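Local coordinates for pyocin S5 (Pseudomonas aeruginosa PAO1, PDB 6THK), which probably kills competing bacteria by forming channels that depolarise the cytoplasmic membrane, at residues L214-V218 / D287-L292; A225-P230 / R243-L247; A473-A477 / A491-V495. The protein carries 1 engineered substitution. All blocks are in the same frame, centred on the assembly; numbering follows the deposited sequence.

Contact 1: residues L214-V218 / D287-L292; sequences LQMKV and DEIASL. Engineered in segment 214-218: Gln215 (natural residue Glu). With ZN (zinc ion), chain G.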
ATOM      1  N   LEU A 214       3.976   5.122 -10.519  1.00 87.50           N
ATOM      2  CA  LEU A 214       3.533   3.941  -9.804  1.00 86.93           C
ATOM      3  C   LEU A 214       3.418   4.001  -8.303  1.00 89.16           C
ATOM      4  O   LEU A 214       2.345   3.803  -7.787  1.00 89.10           O
ATOM      5  CB  LEU A 214       4.423   2.771 -10.150  1.00 87.09           C
ATOM      6  CG  LEU A 214       4.137   1.499  -9.393  1.00 91.55           C
ATOM      7  CD1 LEU A 214       3.449   0.576 -10.367  1.00 91.64           C
ATOM      8  CD2 LEU A 214       5.457   0.914  -8.950  1.00 92.95           C
ATOM      9  N   GLN A 215       4.516   4.230  -7.601  1.00 84.47           N
ATOM     10  CA  GLN A 215       4.468   4.229  -6.147  1.00 83.78           C
ATOM     11  C   GLN A 215       3.455   5.186  -5.587  1.00 86.40           C
ATOM     12  O   GLN A 215       2.686   4.836  -4.732  1.00 85.92           O
ATOM     13  CB  GLN A 215       5.824   4.540  -5.536  1.00 30.00           C
ATOM     14  CG  GLN A 215       6.783   3.369  -5.414  1.00 30.00           C
ATOM     15  CD  GLN A 215       6.222   2.169  -4.680  1.00 30.00           C
ATOM     16  OE1 GLN A 215       6.169   1.070  -5.221  1.00 30.00           O
ATOM     17  NE2 GLN A 215       5.829   2.364  -3.446  1.00 30.00           N
ATOM     18  N   MET A 216       3.441   6.394  -6.095  1.00 82.06           N
ATOM     19  CA  MET A 216       2.530   7.389  -5.596  1.00 81.47           C
ATOM     20  C   MET A 216       1.120   7.028  -5.923  1.00 80.29           C
ATOM     21  O   MET A 216       0.231   7.316  -5.170  1.00 80.13           O
ATOM     22  CB  MET A 216       2.873   8.737  -6.186  1.00 84.82           C
ATOM     23  CG  MET A 216       4.357   8.907  -6.456  1.00 89.71           C
ATOM     24  SD  MET A 216       5.322   8.820  -4.956  1.00 95.00           S
ATOM     25  CE  MET A 216       6.888   8.250  -5.578  1.00 91.91           C
ATOM     26  N   LYS A 217       0.910   6.403  -7.059  1.00 73.30           N
ATOM     27  CA  LYS A 217      -0.443   6.021  -7.417  1.00 71.45           C
ATOM     28  C   LYS A 217      -1.048   4.986  -6.482  1.00 70.43           C
ATOM     29  O   LYS A 217      -2.201   5.108  -6.089  1.00 69.36           O
ATOM     30  CB  LYS A 217      -0.471   5.505  -8.856  1.00 73.95           C
ATOM     31  CG  LYS A 217      -1.810   4.945  -9.294  1.00 83.54           C
ATOM     32  CD  LYS A 217      -2.777   6.051  -9.680  1.00 87.23           C
ATOM     33  CE  LYS A 217      -4.208   5.552  -9.680  1.00 87.37           C
ATOM     34  NZ  LYS A 217      -5.106   6.487 -10.404  1.00 93.52           N
ATOM     35  N   VAL A 218      -0.264   3.985  -6.101  1.00 63.92           N
ATOM     36  CA  VAL A 218      -0.767   2.940  -5.218  1.00 63.05           C
ATOM     37  C   VAL A 218      -1.182   3.519  -3.872  1.00 63.98           C
ATOM     38  O   VAL A 218      -2.216   3.168  -3.330  1.00 62.38           O
ATOM     39  CB  VAL A 218       0.275   1.828  -5.006  1.00 67.31           C
ATOM     40  CG1 VAL A 218      -0.204   0.850  -3.953  1.00 67.02           C
ATOM     41  CG2 VAL A 218       0.550   1.107  -6.311  1.00 67.17           C
ATOM     42  N   ASP A 287       2.760  -4.527 -12.021  1.00 53.46           N
ATOM     43  CA  ASP A 287       3.591  -3.536 -11.352  1.00 52.47           C
ATOM     44  C   ASP A 287       2.952  -3.086 -10.032  1.00 54.98           C
ATOM     45  O   ASP A 287       3.630  -3.035  -9.009  1.00 54.46           O
ATOM     46  CB  ASP A 287       3.840  -2.353 -12.300  1.00 54.68           C
ATOM     47  CG  ASP A 287       4.730  -2.657 -13.502  1.00 72.88           C
ATOM     48  OD1 ASP A 287       5.053  -3.848 -13.726  1.00 74.09           O
ATOM     49  OD2 ASP A 287       5.079  -1.704 -14.240  1.00 83.17           O
ATOM     50  N   GLU A 288       1.637  -2.825 -10.049  1.00 50.84           N
ATOM     51  CA  GLU A 288       0.850  -2.443  -8.877  1.00 49.52           C
ATOM     52  C   GLU A 288       0.773  -3.547  -7.869  1.00 54.18           C
ATOM     53  O   GLU A 288       0.965  -3.281  -6.688  1.00 55.53           O
ATOM     54  CB  GLU A 288      -0.571  -2.052  -9.282  1.00 50.03           C
ATOM     55  CG  GLU A 288      -0.619  -0.662  -9.890  1.00 51.70           C
ATOM     56  CD  GLU A 288      -1.986  -0.121 -10.228  1.00 61.44           C
ATOM     57  OE1 GLU A 288      -2.981  -0.844 -10.019  1.00 59.60           O
ATOM     58  OE2 GLU A 288      -2.067   1.028 -10.713  1.00 66.49           O
ATOM     59  N   ILE A 289       0.490  -4.789  -8.317  1.00 49.80           N
ATOM     60  CA  ILE A 289       0.401  -5.964  -7.436  1.00 48.35           C
ATOM     61  C   ILE A 289       1.722  -6.194  -6.710  1.00 51.84           C
ATOM     62  O   ILE A 289       1.712  -6.455  -5.508  1.00 52.84           O
ATOM     63  CB  ILE A 289      -0.090  -7.231  -8.192  1.00 50.80           C
ATOM     64  CG1 ILE A 289      -1.588  -7.112  -8.533  1.00 50.98           C
ATOM     65  CG2 ILE A 289       0.163  -8.507  -7.369  1.00 50.78           C
ATOM     66  CD1 ILE A 289      -2.026  -7.769  -9.830  1.00 58.57           C
ATOM     67  N   ALA A 290       2.846  -6.076  -7.431  1.00 46.88           N
ATOM     68  CA  ALA A 290       4.173  -6.245  -6.868  1.00 46.76           C
ATOM     69  C   ALA A 290       4.479  -5.142  -5.840  1.00 51.23           C
ATOM     70  O   ALA A 290       5.094  -5.429  -4.814  1.00 51.93           O
ATOM     71  CB  ALA A 290       5.215  -6.265  -7.976  1.00 47.55           C
ATOM     72  N   SER A 291       4.034  -3.895  -6.107  1.00 48.12           N
ATOM     73  CA  SER A 291       4.201  -2.772  -5.190  1.00 48.15           C
ATOM     74  C   SER A 291       3.397  -3.035  -3.918  1.00 53.28           C
ATOM     75  O   SER A 291       3.892  -2.784  -2.819  1.00 54.06           O
ATOM     76  CB  SER A 291       3.736  -1.473  -5.828  1.00 50.79           C
ATOM     77  OG  SER A 291       3.586  -0.468  -4.839  1.00 63.72           O
ATOM     78  N   LEU A 292       2.158  -3.540  -4.078  1.00 48.00           N
ATOM     79  CA  LEU A 292       1.277  -3.887  -2.971  1.00 46.52           C
ATOM     80  C   LEU A 292       1.842  -5.039  -2.156  1.00 51.66           C
ATOM     81  O   LEU A 292       1.749  -5.022  -0.934  1.00 52.14           O
ATOM     82  CB  LEU A 292      -0.112  -4.256  -3.493  1.00 45.64           C
ATOM     83  CG  LEU A 292      -1.044  -3.109  -3.857  1.00 49.59           C
ATOM     84  CD1 LEU A 292      -2.223  -3.622  -4.615  1.00 49.31           C
ATOM     85  CD2 LEU A 292      -1.545  -2.378  -2.615  1.00 52.15           C
TER
HETATM   86 ZN    ZN G 606      -3.944   2.062 -10.571  1.00 62.26          ZN
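Leu214 and Val218 turn toward helix 272-338 and pack against Asp287, Glu288, Ser291 and Leu292. This is helix-on-helix packing in the elongated, all-helical middle of the chain. The two short segments cross steeply, at -70°, with their axes 10.0 Å apart. Glu288 links the apolar packing to a metal site. Its CB brings the chain off the helix, with CG beside the backbone N. CG then lies against methyls from the other helix: Val218 CG2 is 4.2 Å from Glu288 CG, and Leu214 CD1 is 4.3 Å from that same CG. Beyond CG the chain is extended (chi2 -175°), which carries the carboxylate past this apolar patch. CD leads to two oxygens with different partners. Glu288 OE1 forms a salt bridge with Lys255 of helix 237-267. Glu288 OE2 binds the zinc ion at 2.1 Å, and Glu221, one turn beyond Val218, supplies the other protein ligand. The zinc therefore ties helix 214-227 to helix 272-338. The aliphatic part of Lys217 passes the metal, with Lys217 CE 3.6 Å from the zinc. The positive charges of the metal and Lys255 probably keep Glu288 ionised. On another side of the interface Ser291 OG donates to OE1 of Gln215, an engineered residue, at 3.0 Å. The hydroxyl comes from above the amide carbonyl plane, 39° out of it, and not along a lone pair. Leu214 crosses Asp287 at about a right angle, and its CD1 meets Asp287 CB at 3.5 Å. Leu292 also rests on Ala251 and Ile252 of helix 237-267, while across this contact its CD2 meets Val218 CG1 at 3.7 Å.

Contact 2: residues A225-P230 / R243-L247; sequences AGSALP and RATRL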
ATOM      1  N   ALA A 225      -9.552   3.946  -0.907  1.00 71.33           N
ATOM      2  CA  ALA A 225     -10.197   2.794  -0.325  1.00 71.99           C
ATOM      3  C   ALA A 225     -10.388   3.057   1.162  1.00 78.50           C
ATOM      4  O   ALA A 225     -11.378   2.653   1.758  1.00 77.86           O
ATOM      5  CB  ALA A 225      -9.353   1.555  -0.548  1.00 72.60           C
ATOM      6  N   GLY A 226      -9.403   3.719   1.751  1.00 76.87           N
ATOM      7  CA  GLY A 226      -9.391   4.027   3.176  1.00 77.66           C
ATOM      8  C   GLY A 226     -10.468   5.002   3.618  1.00 84.19           C
ATOM      9  O   GLY A 226     -10.882   4.959   4.779  1.00 84.90           O
ATOM     10  N   SER A 227     -10.928   5.896   2.705  1.00 81.19           N
ATOM     11  CA  SER A 227     -11.950   6.920   2.987  1.00 81.02           C
ATOM     12  C   SER A 227     -13.305   6.329   3.309  1.00 85.14           C
ATOM     13  O   SER A 227     -14.062   6.920   4.080  1.00 86.47           O
ATOM     14  CB  SER A 227     -12.084   7.909   1.828  1.00 84.58           C
ATOM     15  OG  SER A 227     -12.622   7.322   0.654  1.00 93.15           O
ATOM     16  N   ALA A 228     -13.618   5.173   2.709  1.00 79.87           N
ATOM     17  CA  ALA A 228     -14.877   4.458   2.910  1.00 78.73           C
ATOM     18  C   ALA A 228     -15.035   4.025   4.370  1.00 79.53           C
ATOM     19  O   ALA A 228     -16.155   3.946   4.875  1.00 79.63           O
ATOM     20  CB  ALA A 228     -14.916   3.234   2.004  1.00 79.45           C
ATOM     21  N   LEU A 229     -13.895   3.781   5.033  1.00 72.84           N
ATOM     22  CA  LEU A 229     -13.768   3.289   6.397  1.00 70.80           C
ATOM     23  C   LEU A 229     -14.137   4.313   7.496  1.00 70.11           C
ATOM     24  O   LEU A 229     -13.792   5.497   7.392  1.00 69.70           O
ATOM     25  CB  LEU A 229     -12.351   2.727   6.609  1.00 70.53           C
ATOM     26  CG  LEU A 229     -12.002   1.496   5.766  1.00 74.91           C
ATOM     27  CD1 LEU A 229     -10.517   1.358   5.603  1.00 75.29           C
ATOM     28  CD2 LEU A 229     -12.578   0.223   6.368  1.00 77.46           C
ATOM     29  N   PRO A 230     -14.849   3.849   8.553  1.00 62.86           N
ATOM     30  CA  PRO A 230     -15.234   4.753   9.650  1.00 62.14           C
ATOM     31  C   PRO A 230     -14.041   5.208  10.521  1.00 63.04           C
ATOM     32  O   PRO A 230     -12.986   4.554  10.499  1.00 61.63           O
ATOM     33  CB  PRO A 230     -16.230   3.910  10.467  1.00 63.95           C
ATOM     34  CG  PRO A 230     -16.567   2.734   9.601  1.00 68.68           C
ATOM     35  CD  PRO A 230     -15.337   2.484   8.812  1.00 64.09           C
ATOM     36  N   ARG A 243      -5.942  -2.734   9.898  1.00 54.82           N
ATOM     37  CA  ARG A 243      -6.728  -2.014   8.904  1.00 54.52           C
ATOM     38  C   ARG A 243      -5.920  -1.821   7.614  1.00 58.12           C
ATOM     39  O   ARG A 243      -6.458  -2.051   6.536  1.00 58.28           O
ATOM     40  CB  ARG A 243      -7.224  -0.668   9.473  1.00 53.25           C
ATOM     41  CG  ARG A 243      -8.033   0.178   8.490  1.00 61.06           C
ATOM     42  CD  ARG A 243      -8.586   1.441   9.130  1.00 59.77           C
ATOM     43  NE  ARG A 243      -9.887   1.222   9.763  1.00 61.40           N
ATOM     44  CZ  ARG A 243     -10.734   2.195  10.087  1.00 66.76           C
ATOM     45  NH1 ARG A 243     -10.417   3.464   9.853  1.00 47.81           N
ATOM     46  NH2 ARG A 243     -11.899   1.910  10.649  1.00 50.08           N
ATOM     47  N   ALA A 244      -4.629  -1.445   7.724  1.00 53.52           N
ATOM     48  CA  ALA A 244      -3.770  -1.236   6.552  1.00 52.43           C
ATOM     49  C   ALA A 244      -3.508  -2.554   5.843  1.00 57.92           C
ATOM     50  O   ALA A 244      -3.469  -2.576   4.618  1.00 58.40           O
ATOM     51  CB  ALA A 244      -2.469  -0.582   6.951  1.00 52.56           C
ATOM     52  N   THR A 245      -3.364  -3.654   6.607  1.00 54.62           N
ATOM     53  CA  THR A 245      -3.160  -4.997   6.074  1.00 53.90           C
ATOM     54  C   THR A 245      -4.406  -5.438   5.295  1.00 57.86           C
ATOM     55  O   THR A 245      -4.273  -6.057   4.235  1.00 56.85           O
ATOM     56  CB  THR A 245      -2.725  -5.950   7.190  1.00 59.28           C
ATOM     57  OG1 THR A 245      -1.495  -5.472   7.742  1.00 57.34           O
ATOM     58  CG2 THR A 245      -2.524  -7.372   6.705  1.00 57.97           C
ATOM     59  N   ARG A 246      -5.609  -5.062   5.787  1.00 53.78           N
ATOM     60  CA  ARG A 246      -6.866  -5.395   5.132  1.00 53.42           C
ATOM     61  C   ARG A 246      -7.023  -4.693   3.792  1.00 56.52           C
ATOM     62  O   ARG A 246      -7.453  -5.328   2.825  1.00 58.15           O
ATOM     63  CB  ARG A 246      -8.060  -5.141   6.056  1.00 56.62           C
ATOM     64  CG  ARG A 246      -8.419  -6.365   6.876  1.00 74.66           C
ATOM     65  CD  ARG A 246      -9.559  -6.132   7.854  1.00 93.48           C
ATOM     66  NE  ARG A 246      -9.179  -6.501   9.221  1.00110.02           N
ATOM     67  CZ  ARG A 246      -9.235  -7.733   9.727  1.00124.42           C
ATOM     68  NH1 ARG A 246      -9.666  -8.745   8.977  1.00114.58           N
ATOM     69  NH2 ARG A 246      -8.859  -7.966  10.975  1.00105.33           N
ATOM     70  N   LEU A 247      -6.627  -3.412   3.709  1.00 49.81           N
ATOM     71  CA  LEU A 247      -6.691  -2.640   2.477  1.00 48.82           C
ATOM     72  C   LEU A 247      -5.778  -3.214   1.403  1.00 51.86           C
ATOM     73  O   LEU A 247      -6.223  -3.419   0.279  1.00 51.60           O
ATOM     74  CB  LEU A 247      -6.344  -1.159   2.729  1.00 49.08           C
ATOM     75  CG  LEU A 247      -7.403  -0.298   3.424  1.00 54.33           C
ATOM     76  CD1 LEU A 247      -6.905   1.105   3.597  1.00 55.28           C
ATOM     77  CD2 LEU A 247      -8.700  -0.262   2.633  1.00 55.47           C
TER
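Arg243 leaves its helix fully extended through its first two torsions, then bends at chi3 (-88°), and this swings the guanidinium to the carbonyl of Pro230. Leu229 and Leu247 both hold CG beside the backbone N. Their branches reach toward each other and meet tip to tip, with Leu229 CD1 3.8 Å from Leu247 CD2. The guanidinium grips one acceptor end-on with two nitrogens. Arg243 NH1 and Arg243 NH2 each donate to Pro230 O at 2.9 Å. Neither bond is straight: both N-H...O angles are 143°, as expected when two nitrogens share an oxygen. The oxygen lies at the edge of the guanidinium, close to its plane. NH1 approaches nearly in line with the C=O bond, while NH2 is tilted from the carbonyl plane. One face of the guanidinium is covered by Leu229, whose CB sits 3.8 Å above the plane, over its centre. The two side chains slide past each other in opposite directions, and Leu229 CD1 touches Arg243 CG at 4.0 Å. The edge bonds and the covered face together limit rotation of the guanidinium. Leu247 also packs on the helix end. Its CD2 meets Ala225 CB at 3.7 Å. Its other branch, CD1, rests on Gly226 CA at 3.9 Å, where no side chain intervenes. On the far side of helix 237-267, Ala244 touches Leu299, and Thr245 touches Leu296 and Leu299, of helix 272-338. The contact lies at the protein surface and closes a helical hairpin: the end of helix 214-227 and the loop that leaves it fold back on helix 237-267, with an arginine holding a loop carbonyl.

Contact 3: residues A473-A477 / A491-V495; sequences ALVMA and ANNLV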
ATOM      1  N   ALA A 473      15.943  -8.511  63.715  1.00 35.67           N
ATOM      2  CA  ALA A 473      15.404  -7.439  64.532  1.00 35.22           C
ATOM      3  C   ALA A 473      16.414  -6.284  64.637  1.00 40.53           C
ATOM      4  O   ALA A 473      16.003  -5.125  64.571  1.00 41.55           O
ATOM      5  CB  ALA A 473      15.061  -7.964  65.918  1.00 35.57           C
ATOM      6  N   LEU A 474      17.722  -6.585  64.824  1.00 37.86           N
ATOM      7  CA  LEU A 474      18.765  -5.550  64.912  1.00 37.86           C
ATOM      8  C   LEU A 474      18.902  -4.825  63.559  1.00 41.54           C
ATOM      9  O   LEU A 474      19.081  -3.604  63.543  1.00 41.75           O
ATOM     10  CB  LEU A 474      20.094  -6.170  65.356  1.00 38.60           C
ATOM     11  CG  LEU A 474      21.281  -5.236  65.571  1.00 43.84           C
ATOM     12  CD1 LEU A 474      20.942  -4.108  66.539  1.00 44.18           C
ATOM     13  CD2 LEU A 474      22.469  -6.011  66.107  1.00 47.66           C
ATOM     14  N   VAL A 475      18.715  -5.568  62.472  1.00 36.49           N
ATOM     15  CA  VAL A 475      18.759  -5.019  61.129  1.00 36.63           C
ATOM     16  C   VAL A 475      17.609  -4.032  60.960  1.00 42.39           C
ATOM     17  O   VAL A 475      17.801  -2.929  60.482  1.00 44.84           O
ATOM     18  CB  VAL A 475      18.644  -6.119  60.068  1.00 39.18           C
ATOM     19  CG1 VAL A 475      18.109  -5.555  58.771  1.00 39.14           C
ATOM     20  CG2 VAL A 475      19.987  -6.783  59.850  1.00 38.54           C
ATOM     21  N   MET A 476      16.415  -4.444  61.354  1.00 37.71           N
ATOM     22  CA  MET A 476      15.237  -3.573  61.296  1.00 37.68           C
ATOM     23  C   MET A 476      15.392  -2.369  62.178  1.00 42.98           C
ATOM     24  O   MET A 476      14.975  -1.296  61.774  1.00 44.22           O
ATOM     25  CB  MET A 476      13.962  -4.319  61.651  1.00 39.53           C
ATOM     26  CG  MET A 476      13.614  -5.372  60.661  1.00 42.82           C
ATOM     27  SD  MET A 476      11.899  -5.879  60.818  1.00 46.76           S
ATOM     28  CE  MET A 476      11.944  -6.855  62.351  1.00 42.39           C
ATOM     29  N   ALA A 477      16.041  -2.525  63.350  1.00 40.17           N
ATOM     30  CA  ALA A 477      16.284  -1.410  64.272  1.00 39.77           C
ATOM     31  C   ALA A 477      17.217  -0.357  63.652  1.00 46.13           C
ATOM     32  O   ALA A 477      16.912   0.837  63.650  1.00 47.36           O
ATOM     33  CB  ALA A 477      16.844  -1.930  65.583  1.00 39.45           C
ATOM     34  N   ALA A 491      11.323  -1.223  66.855  1.00 42.46           N
ATOM     35  CA  ALA A 491      12.254  -2.300  66.535  1.00 42.01           C
ATOM     36  C   ALA A 491      13.168  -2.543  67.709  1.00 45.21           C
ATOM     37  O   ALA A 491      13.432  -3.697  68.043  1.00 43.92           O
ATOM     38  CB  ALA A 491      13.044  -1.972  65.279  1.00 42.26           C
ATOM     39  N   ASN A 492      13.599  -1.455  68.375  1.00 42.28           N
ATOM     40  CA  ASN A 492      14.420  -1.496  69.574  1.00 42.83           C
ATOM     41  C   ASN A 492      13.715  -2.298  70.682  1.00 49.61           C
ATOM     42  O   ASN A 492      14.371  -3.093  71.353  1.00 50.85           O
ATOM     43  CB  ASN A 492      14.803  -0.070  70.022  1.00 47.37           C
ATOM     44  CG  ASN A 492      15.551   0.015  71.328  1.00 91.24           C
ATOM     45  OD1 ASN A 492      15.045   0.547  72.328  1.00 89.80           O
ATOM     46  ND2 ASN A 492      16.770  -0.506  71.354  1.00 89.80           N
ATOM     47  N   ASN A 493      12.373  -2.142  70.827  1.00 47.16           N
ATOM     48  CA  ASN A 493      11.568  -2.895  71.797  1.00 46.70           C
ATOM     49  C   ASN A 493      11.610  -4.373  71.454  1.00 49.02           C
ATOM     50  O   ASN A 493      11.908  -5.170  72.336  1.00 49.17           O
ATOM     51  CB  ASN A 493      10.129  -2.411  71.822  1.00 49.98           C
ATOM     52  CG  ASN A 493       9.921  -1.011  72.355  1.00 78.18           C
ATOM     53  OD1 ASN A 493       8.861  -0.407  72.127  1.00 80.75           O
ATOM     54  ND2 ASN A 493      10.898  -0.457  73.086  1.00 61.21           N
ATOM     55  N   LEU A 494      11.403  -4.732  70.169  1.00 42.89           N
ATOM     56  CA  LEU A 494      11.471  -6.124  69.709  1.00 41.72           C
ATOM     57  C   LEU A 494      12.830  -6.778  70.002  1.00 49.13           C
ATOM     58  O   LEU A 494      12.840  -7.916  70.446  1.00 48.74           O
ATOM     59  CB  LEU A 494      11.117  -6.242  68.228  1.00 40.41           C
ATOM     60  CG  LEU A 494      11.087  -7.644  67.596  1.00 43.14           C
ATOM     61  CD1 LEU A 494      10.032  -8.552  68.251  1.00 42.00           C
ATOM     62  CD2 LEU A 494      10.858  -7.542  66.086  1.00 41.41           C
ATOM     63  N   VAL A 495      13.960  -6.066  69.770  1.00 47.11           N
ATOM     64  CA  VAL A 495      15.314  -6.585  70.046  1.00 47.60           C
ATOM     65  C   VAL A 495      15.406  -6.962  71.536  1.00 52.79           C
ATOM     66  O   VAL A 495      15.683  -8.113  71.851  1.00 51.33           O
ATOM     67  CB  VAL A 495      16.435  -5.584  69.647  1.00 51.03           C
ATOM     68  CG1 VAL A 495      17.804  -6.075  70.098  1.00 50.57           C
ATOM     69  CG2 VAL A 495      16.434  -5.323  68.144  1.00 50.75           C
TER
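The flat groups at this interface are backbone peptides of helix 468-481. The peptide joining Ala473 to Leu474 has Val495 CG2 over one face, 3.6 Å from Ala473 O and 3.8 Å from Leu474 N. The peptide joining Met476 to Ala477 is covered near its nitrogen by Ala491 CB, which comes within 3.4 Å of Ala477 CA. Small residues permit this closeness: the segment axes are 8.4 Å apart and run nearly antiparallel, at 158°. Val495 places CG2 beside its own backbone N, which points this methyl at Ala473, with Ala473 CB 3.7 Å away. Beside the alanines Met476 bends at chi3 (-73°). The Met476 and Leu494 side chains cross at a slant, and Met476 CE touches Leu494 CD2 at 3.9 Å. Met345 of helix 340-353 touches both of these side chains. Asn492 lies against His371, a zinc ligand, on helix 361-378. The pair forms an antiparallel helical hairpin in the pore-forming domain, and segment 473-477 lies in a predicted transmembrane helix. The contact is made by methyl groups and peptide faces, which implies that close apolar fit holds the helices together here.

In the fold
Contacts 1 and 2 share helix 214-227, and their centres lie about 17 Å apart. Its start crosses helix 272-338 in contact 1, and its end meets helix 237-267 in contact 2. Those two partner helices are consecutive in the chain. Contact 1 is partly buried and mixes apolar packing with a hydrogen bond and zinc. Contact 2 lies at the surface and pairs an arginine's two bonds to a loop carbonyl with a small leucine and alanine patch. Contact 3 is the buried one and shares no helix with the others. It sits in the pore-forming domain, with its centre about 75 Å from that of contact 1, and is almost wholly apolar.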